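Local coordinates for sugar ABC transporter substrate-binding protein, BlMnBP1 (Bifidobacterium animalis subsp. lactis ATCC 27673, PDB 6I5R), which binds the disaccharide mannobiose and probably delivers manno-oligosaccharides derived from beta-mannan to an ABC transporter for uptake, at residues A[45-49]-A[350-354]; A[97-101]-A[337-341]; A[282-287]-A[299-303]. One frame throughout, in Å; residues are numbered along the deposited sequence.

Interaction 1 of 3, residues A[45-49]-A[350-354]. With BMA (beta-D-mannopyranose), chain B; BMA (beta-D-mannopyranose), chain C.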
# COMPACT_ATOMS: atom_id res chain seq x y z
N ASN A 45 10.54 -6.03 -1.22
CA ASN A 45 10.86 -4.65 -1.54
C ASN A 45 11.64 -3.94 -0.44
O ASN A 45 12.02 -2.78 -0.62
CB ASN A 45 9.58 -3.86 -1.77
CG ASN A 45 8.67 -3.88 -0.56
OD1 ASN A 45 8.38 -4.93 -0.01
ND2 ASN A 45 8.26 -2.71 -0.12
N ARG A 46 11.85 -4.59 0.70
CA ARG A 46 12.40 -3.92 1.87
C ARG A 46 13.93 -4.01 1.83
O ARG A 46 14.58 -4.72 2.59
CB ARG A 46 11.82 -4.53 3.14
CG ARG A 46 10.31 -4.31 3.26
CD ARG A 46 9.94 -2.80 3.32
NE ARG A 46 10.66 -2.13 4.37
CZ ARG A 46 10.22 -2.03 5.62
NH1 ARG A 46 9.05 -2.56 5.97
NH2 ARG A 46 10.96 -1.42 6.52
N THR A 47 14.50 -3.24 0.90
CA THR A 47 15.95 -3.15 0.81
C THR A 47 16.55 -2.69 2.13
O THR A 47 17.64 -3.13 2.52
CB THR A 47 16.33 -2.17 -0.30
OG1 THR A 47 15.69 -0.90 -0.05
CG2 THR A 47 15.89 -2.66 -1.64
N ASP A 48 15.85 -1.80 2.83
CA ASP A 48 16.34 -1.33 4.12
C ASP A 48 16.53 -2.47 5.12
O ASP A 48 17.54 -2.52 5.83
CB ASP A 48 15.39 -0.26 4.66
CG ASP A 48 13.95 -0.75 4.85
OD1 ASP A 48 13.54 -1.73 4.20
OD2 ASP A 48 13.22 -0.09 5.64
N MET A 49 15.58 -3.40 5.18
CA MET A 49 15.70 -4.54 6.09
C MET A 49 16.73 -5.57 5.65
O MET A 49 17.02 -6.52 6.40
CB MET A 49 14.34 -5.23 6.23
CG MET A 49 13.29 -4.37 6.84
SD MET A 49 11.68 -5.15 6.95
CE MET A 49 12.07 -6.59 7.93
N PHE A 350 6.29 -9.55 12.33
CA PHE A 350 6.54 -8.51 11.33
C PHE A 350 5.54 -7.36 11.45
O PHE A 350 5.92 -6.19 11.48
CB PHE A 350 6.52 -9.13 9.91
CG PHE A 350 6.73 -8.13 8.82
CD1 PHE A 350 5.65 -7.46 8.23
CD2 PHE A 350 7.99 -7.83 8.39
CE1 PHE A 350 5.85 -6.51 7.24
CE2 PHE A 350 8.19 -6.88 7.40
CZ PHE A 350 7.10 -6.23 6.82
N ALA A 351 4.25 -7.67 11.52
CA ALA A 351 3.26 -6.62 11.59
C ALA A 351 3.42 -5.76 12.84
O ALA A 351 3.36 -4.52 12.77
CB ALA A 351 1.86 -7.23 11.50
N LYS A 352 3.63 -6.39 14.01
CA LYS A 352 3.84 -5.62 15.24
C LYS A 352 5.05 -4.70 15.13
O LYS A 352 5.07 -3.62 15.72
CB LYS A 352 3.95 -6.59 16.43
CG LYS A 352 4.22 -5.96 17.77
CD LYS A 352 4.08 -7.00 18.92
CE LYS A 352 5.18 -8.05 18.92
NZ LYS A 352 6.47 -7.47 19.46
N ASN A 353 6.04 -5.08 14.32
CA ASN A 353 7.31 -4.36 14.30
C ASN A 353 7.36 -3.24 13.28
O ASN A 353 8.00 -2.20 13.52
CB ASN A 353 8.43 -5.38 14.08
CG ASN A 353 8.60 -6.25 15.26
OD1 ASN A 353 8.26 -5.82 16.36
ND2 ASN A 353 9.08 -7.47 15.06
N GLU A 354 6.67 -3.41 12.17
CA GLU A 354 6.60 -2.44 11.11
C GLU A 354 5.37 -1.57 11.24
O GLU A 354 4.95 -0.97 10.25
CB GLU A 354 6.65 -3.18 9.78
CG GLU A 354 7.93 -3.95 9.62
CD GLU A 354 9.14 -3.05 9.56
OE1 GLU A 354 9.09 -2.03 8.85
OE2 GLU A 354 10.15 -3.36 10.24
C1 BMA B . 13.23 1.16 1.49
C2 BMA B . 12.03 1.11 2.47
C3 BMA B . 10.79 0.62 1.72
C4 BMA B . 10.65 1.31 0.39
C5 BMA B . 11.96 1.26 -0.41
C6 BMA B . 11.83 1.92 -1.76
O1 BMA B . 14.23 1.77 2.24
O2 BMA B . 11.75 2.49 2.87
O3 BMA B . 9.64 0.79 2.47
O4 BMA B . 9.63 0.67 -0.39
O5 BMA B . 12.97 1.90 0.36
O6 BMA B . 12.94 1.45 -2.53
C1 BMA C . 8.29 0.95 -0.12
C2 BMA C . 7.60 0.76 -1.50
C3 BMA C . 6.12 0.88 -1.31
C4 BMA C . 5.63 0.04 -0.13
C5 BMA C . 6.41 0.38 1.15
C6 BMA C . 5.99 -0.50 2.31
O2 BMA C . 7.78 -0.57 -1.98
O3 BMA C . 5.38 0.50 -2.47
O4 BMA C . 4.27 0.33 0.07
O5 BMA C . 7.80 0.14 0.89
O6 BMA C . 6.33 -1.87 2.05
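Two folded-back side chains make the central pair: Arg46 bends at both chi2 (-61°) and chi3, and Glu354 bends at chi2 (-65°), so that the NH1/NH2 end of the guanidinium comes to one face of the carboxylate. The result is an end-on, forked salt bridge in which NH1 and NH2 of Arg46 converge on a single oxygen. Glu354 OE1 lies 2.9 Å from Arg46 NH1 and 3.0 Å from Arg46 NH2, within the guanidinium plane, while the planes of the two groups stand 64° apart. The other carboxylate oxygen, OE2, is hydrogen-bonded to the hydroxyl of Tyr54. Arg46 is gripped a second time, side-on, by Asp48: NE meets OD1, and NH2 gives a shorter, nearly straight bond of 2.8 Å to Asp48 OD2. With acids at two of its edges, the guanidinium has little freedom to rotate.

Met49 closes one side: its SD sits over the centre of one guanidinium face and reaches Phe350 CE2 at 3.9 Å, a Met-aromatic contact made at the ring edge. The Phe350 ring in turn has CG of Glu354 over one face, toward its rim.

All this backs the loop that lines the sugar pocket. Asn45 ND2 donates to O2 (2.9 Å) and O6 (3.0 Å) of the chain C mannose, while Arg46 NE and CD pass beside O3 of the chain B mannose. The chemistry implies a buried arginine whose charge is probably balanced by Asp48 and Glu354 together; Glu354 ties the pocket loop to the end of helix 350-353 and so probably acts as a second-shell residue positioning Arg46.

Interaction 2 of 3, residues A[97-101]-A[337-341]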
# COMPACT_ATOMS: atom_id res chain seq x y z
N SER A 97 13.21 -19.36 -10.54
CA SER A 97 14.30 -18.61 -9.91
C SER A 97 13.90 -17.89 -8.64
O SER A 97 14.72 -17.18 -8.07
CB SER A 97 14.84 -17.57 -10.87
OG SER A 97 13.84 -16.61 -11.14
N TRP A 98 12.64 -17.97 -8.24
CA TRP A 98 12.15 -17.35 -7.02
C TRP A 98 11.15 -18.33 -6.45
O TRP A 98 10.57 -19.13 -7.18
CB TRP A 98 11.51 -15.97 -7.28
CG TRP A 98 10.37 -16.06 -8.23
CD1 TRP A 98 10.44 -16.10 -9.60
CD2 TRP A 98 8.97 -16.13 -7.91
NE1 TRP A 98 9.18 -16.20 -10.14
CE2 TRP A 98 8.26 -16.23 -9.12
CE3 TRP A 98 8.26 -16.12 -6.71
CZ2 TRP A 98 6.89 -16.32 -9.16
CZ3 TRP A 98 6.89 -16.20 -6.76
CH2 TRP A 98 6.21 -16.30 -7.98
N ASP A 99 10.95 -18.28 -5.16
CA ASP A 99 10.00 -19.16 -4.51
C ASP A 99 8.85 -18.41 -3.87
O ASP A 99 7.71 -18.86 -3.96
CB ASP A 99 10.72 -19.99 -3.45
CG ASP A 99 11.77 -20.92 -4.09
OD1 ASP A 99 11.36 -21.93 -4.71
OD2 ASP A 99 12.98 -20.61 -3.99
N ILE A 100 9.15 -17.30 -3.22
CA ILE A 100 8.16 -16.36 -2.70
C ILE A 100 8.53 -14.98 -3.21
O ILE A 100 9.70 -14.59 -3.15
CB ILE A 100 8.14 -16.31 -1.17
CG1 ILE A 100 7.81 -17.64 -0.54
CG2 ILE A 100 7.15 -15.22 -0.68
CD1 ILE A 100 8.31 -17.70 0.88
N MET A 101 7.53 -14.21 -3.67
CA MET A 101 7.70 -12.78 -3.90
C MET A 101 6.50 -12.03 -3.33
O MET A 101 5.45 -12.63 -3.03
CB MET A 101 7.87 -12.42 -5.38
CG MET A 101 6.64 -12.62 -6.21
SD MET A 101 6.68 -11.74 -7.80
CE MET A 101 8.11 -12.56 -8.56
N SER A 337 7.85 -22.93 1.27
CA SER A 337 7.50 -21.52 1.14
C SER A 337 6.22 -21.19 1.89
O SER A 337 6.09 -20.12 2.47
CB SER A 337 7.36 -21.16 -0.34
OG SER A 337 8.59 -21.24 -1.04
N MET A 338 5.25 -22.12 1.86
CA MET A 338 3.97 -21.87 2.53
C MET A 338 4.13 -21.92 4.04
O MET A 338 3.46 -21.17 4.77
CB MET A 338 2.91 -22.86 2.05
CG MET A 338 1.51 -22.51 2.50
SD MET A 338 0.19 -23.55 1.80
CE MET A 338 0.47 -23.48 0.03
N ILE A 339 5.03 -22.79 4.52
CA ILE A 339 5.40 -22.78 5.93
C ILE A 339 6.01 -21.44 6.32
O ILE A 339 5.62 -20.84 7.33
CB ILE A 339 6.37 -23.94 6.22
CG1 ILE A 339 5.63 -25.26 5.97
CG2 ILE A 339 6.91 -23.85 7.63
CD1 ILE A 339 6.50 -26.51 6.09
N PHE A 340 6.96 -20.92 5.53
CA PHE A 340 7.56 -19.64 5.87
C PHE A 340 6.53 -18.51 5.84
O PHE A 340 6.55 -17.62 6.70
CB PHE A 340 8.73 -19.33 4.91
CG PHE A 340 9.39 -18.02 5.20
CD1 PHE A 340 10.16 -17.86 6.35
CD2 PHE A 340 9.22 -16.94 4.36
CE1 PHE A 340 10.73 -16.65 6.66
CE2 PHE A 340 9.81 -15.71 4.66
CZ PHE A 340 10.57 -15.58 5.81
N VAL A 341 5.64 -18.50 4.85
CA VAL A 341 4.60 -17.46 4.84
C VAL A 341 3.73 -17.56 6.08
O VAL A 341 3.40 -16.56 6.72
CB VAL A 341 3.76 -17.55 3.55
CG1 VAL A 341 2.52 -16.68 3.66
CG2 VAL A 341 4.58 -17.15 2.35
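Ser337 O accepts the N-H of Val341 at 2.9 Å, an ordinary helical bond within helix 331-346, and the methyl CD1 of Ile100 rests 3.6 Å from that same Ser337 oxygen. The setting is the helix-on-sheet layer of a solute-binding-protein fold: strand 100-102, parallel to its neighbour 38-44, turns Ile100 onto helix 331-346, which packs on the sheet. No hydrogen bond joins the two segments, and the contact is carried by Ile100. With CG1 held anti to its own carbonyl carbon (chi1 -60°), the longer branch extends toward the helix; CG1 packs on Ser337 CB at 3.6 Å, and CD1 goes further, to Phe340 and to CG2 of Val341 (4.0 Å), one helical turn on from Ser337.

There CD1 touches Phe340 at the ring edge, 3.7 Å from CD2, the two side chains crossing at about a right angle. Phe340 also meets Phe42 and Phe66 edge-to-face, which joins Ile100 to an aromatic cluster. Asp99 OD2 and Ser337 OG find partners outside the two segments: the former takes the backbone N-H of Thr41, and the latter bonds to the carbonyl of Lys333. What remains between these two residues is a van der Waals contact, Asp99 CB lying 3.5 Å from Ser337 OG.

Interaction 3 of 3, residues A[282-287]-A[299-303]. With ZN (zinc ion), chain M; BMA (beta-D-mannopyranose), chain C.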
# COMPACT_ATOMS: atom_id res chain seq x y z
N LEU A 282 1.61 9.14 2.88
CA LEU A 282 2.14 7.78 2.85
C LEU A 282 1.29 6.92 3.77
O LEU A 282 0.64 7.42 4.67
CB LEU A 282 3.59 7.72 3.32
CG LEU A 282 4.59 8.50 2.48
CD1 LEU A 282 5.83 8.82 3.30
CD2 LEU A 282 4.94 7.71 1.26
N GLY A 283 1.34 5.63 3.55
CA GLY A 283 0.61 4.73 4.42
C GLY A 283 1.29 4.58 5.77
O GLY A 283 2.42 5.01 5.97
N ALA A 284 0.57 3.92 6.67
CA ALA A 284 1.00 3.79 8.07
C ALA A 284 2.32 3.06 8.22
O ALA A 284 3.01 3.24 9.23
CB ALA A 284 -0.10 3.08 8.87
N TRP A 285 2.68 2.23 7.24
CA TRP A 285 3.96 1.54 7.27
C TRP A 285 5.14 2.51 7.36
O TRP A 285 6.22 2.12 7.80
CB TRP A 285 4.11 0.65 6.03
CG TRP A 285 3.96 1.44 4.80
CD1 TRP A 285 2.83 1.62 4.07
CD2 TRP A 285 4.98 2.21 4.15
NE1 TRP A 285 3.08 2.45 3.00
CE2 TRP A 285 4.39 2.83 3.04
CE3 TRP A 285 6.34 2.43 4.40
CZ2 TRP A 285 5.09 3.65 2.18
CZ3 TRP A 285 7.04 3.26 3.55
CH2 TRP A 285 6.42 3.84 2.45
N ALA A 286 4.93 3.77 6.98
CA ALA A 286 6.02 4.74 6.94
C ALA A 286 6.33 5.32 8.31
O ALA A 286 7.44 5.80 8.54
CB ALA A 286 5.68 5.86 5.95
N VAL A 287 5.38 5.24 9.25
CA VAL A 287 5.58 5.86 10.55
C VAL A 287 6.83 5.35 11.25
O VAL A 287 7.68 6.17 11.63
CB VAL A 287 4.30 5.68 11.41
CG1 VAL A 287 4.51 6.25 12.80
CG2 VAL A 287 3.13 6.37 10.75
N ASP A 299 8.19 13.39 17.55
CA ASP A 299 7.62 14.44 16.71
C ASP A 299 6.87 13.88 15.50
O ASP A 299 6.19 14.65 14.82
CB ASP A 299 8.74 15.39 16.25
CG ASP A 299 9.36 16.17 17.41
OD1 ASP A 299 8.67 16.37 18.44
OD2 ASP A 299 10.53 16.59 17.28
N ILE A 300 6.94 12.57 15.25
CA ILE A 300 6.24 11.95 14.13
C ILE A 300 4.83 11.59 14.56
O ILE A 300 4.64 10.83 15.51
CB ILE A 300 6.98 10.70 13.63
CG1 ILE A 300 8.41 11.02 13.23
CG2 ILE A 300 6.22 10.09 12.45
CD1 ILE A 300 8.56 12.11 12.27
N GLY A 301 3.84 12.07 13.81
CA GLY A 301 2.46 11.71 14.02
C GLY A 301 1.87 11.14 12.74
O GLY A 301 2.48 11.14 11.68
N TYR A 302 0.65 10.67 12.86
CA TYR A 302 -0.04 10.06 11.73
C TYR A 302 -1.49 10.51 11.79
O TYR A 302 -2.13 10.38 12.83
CB TYR A 302 0.10 8.54 11.77
CG TYR A 302 -0.43 7.88 10.55
CD1 TYR A 302 0.18 8.04 9.31
CD2 TYR A 302 -1.51 7.05 10.64
CE1 TYR A 302 -0.34 7.39 8.18
CE2 TYR A 302 -2.03 6.42 9.54
CZ TYR A 302 -1.43 6.58 8.33
OH TYR A 302 -2.03 5.88 7.29
N MET A 303 -1.98 11.08 10.71
CA MET A 303 -3.33 11.59 10.68
C MET A 303 -4.11 11.02 9.52
O MET A 303 -3.53 10.59 8.52
CB MET A 303 -3.34 13.12 10.57
CG MET A 303 -2.60 13.64 9.36
SD MET A 303 -2.83 15.41 9.27
CE MET A 303 -4.06 15.46 8.03
ZN ZN M . 11.85 16.79 18.90
C1 BMA C . 8.29 0.95 -0.12
C2 BMA C . 7.60 0.76 -1.50
C3 BMA C . 6.12 0.88 -1.31
C4 BMA C . 5.63 0.04 -0.13
C5 BMA C . 6.41 0.38 1.15
C6 BMA C . 5.99 -0.50 2.31
O2 BMA C . 7.78 -0.57 -1.98
O3 BMA C . 5.38 0.50 -2.47
O4 BMA C . 4.27 0.33 0.07
O5 BMA C . 7.80 0.14 0.89
O6 BMA C . 6.33 -1.87 2.05
O HOH W 1 10.33 16.70 20.39
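From Gly283 to Ala286 the chain makes a type I beta turn, closed by Ala286 N to Gly283 O at 3.0 Å, and runs on into helix 286-291, whose Val287 faces Ile300 of strand 300-304. Tyr302 makes most of the contact between turn and strand. Its CG stands anti to the backbone N (chi1 -173°), which carries the ring out from the strand to the turn. The carbonyl oxygen of Leu282 approaches the ring edge, in plane, 3.6 Å from CE1; Val287 CG2 comes obliquely against CD1 at 3.7 Å; and Ala284 CB packs by the phenol end, 3.8 Å from CZ. Although Ala284 N is close to the hydroxyl, the angle is poor and no hydrogen bond forms; Tyr302 OH is bonded instead to OG1 of Thr149, while Val287 CG1 completes the apolar join against Ile300 CG2.

The far side of the same turn serves the ligand. Trp285 points away from Tyr302 and lays its indole under the chain C mannose, with C6 of the sugar 3.4 Å above the ring and over its centre, an aromatic platform of the kind familiar from carbohydrate-binding sites. Ala286 CB and the Gly283 carbonyl oxygen lie on the opposite face. Just before strand 300-304, Asp299 OD2 binds a zinc ion at 2.1 Å, and a water bound to the same zinc donates to OD1.

Around the join, Met272 of helix 265-273 and Met290 of helix 286-291 pack on Ile300, Phe373 lies against the Tyr302 ring, and strand 139-155 runs antiparallel to both strands, 277-283 and 300-304.

Mannobiose is the common point of interactions 1 and 3: their centres are 15 Å apart and their nearest atoms about 4 Å, yet they do not touch, and both meet the chain C mannose. The amide of Asn45 and the indole of Trp285 reach that sugar from separate parts of the chain, while the braced Arg46 lies beside the chain B mannose. Interaction 2 stands back from the pocket, with the Ile100 side chain about 14 Å from a bound mannose. Its centre is about 17 Å from that of interaction 1 and 29 Å from that of interaction 3. Helix 331-346 leads on to helix 350-353, while the shared sheet links interactions 2 and 3.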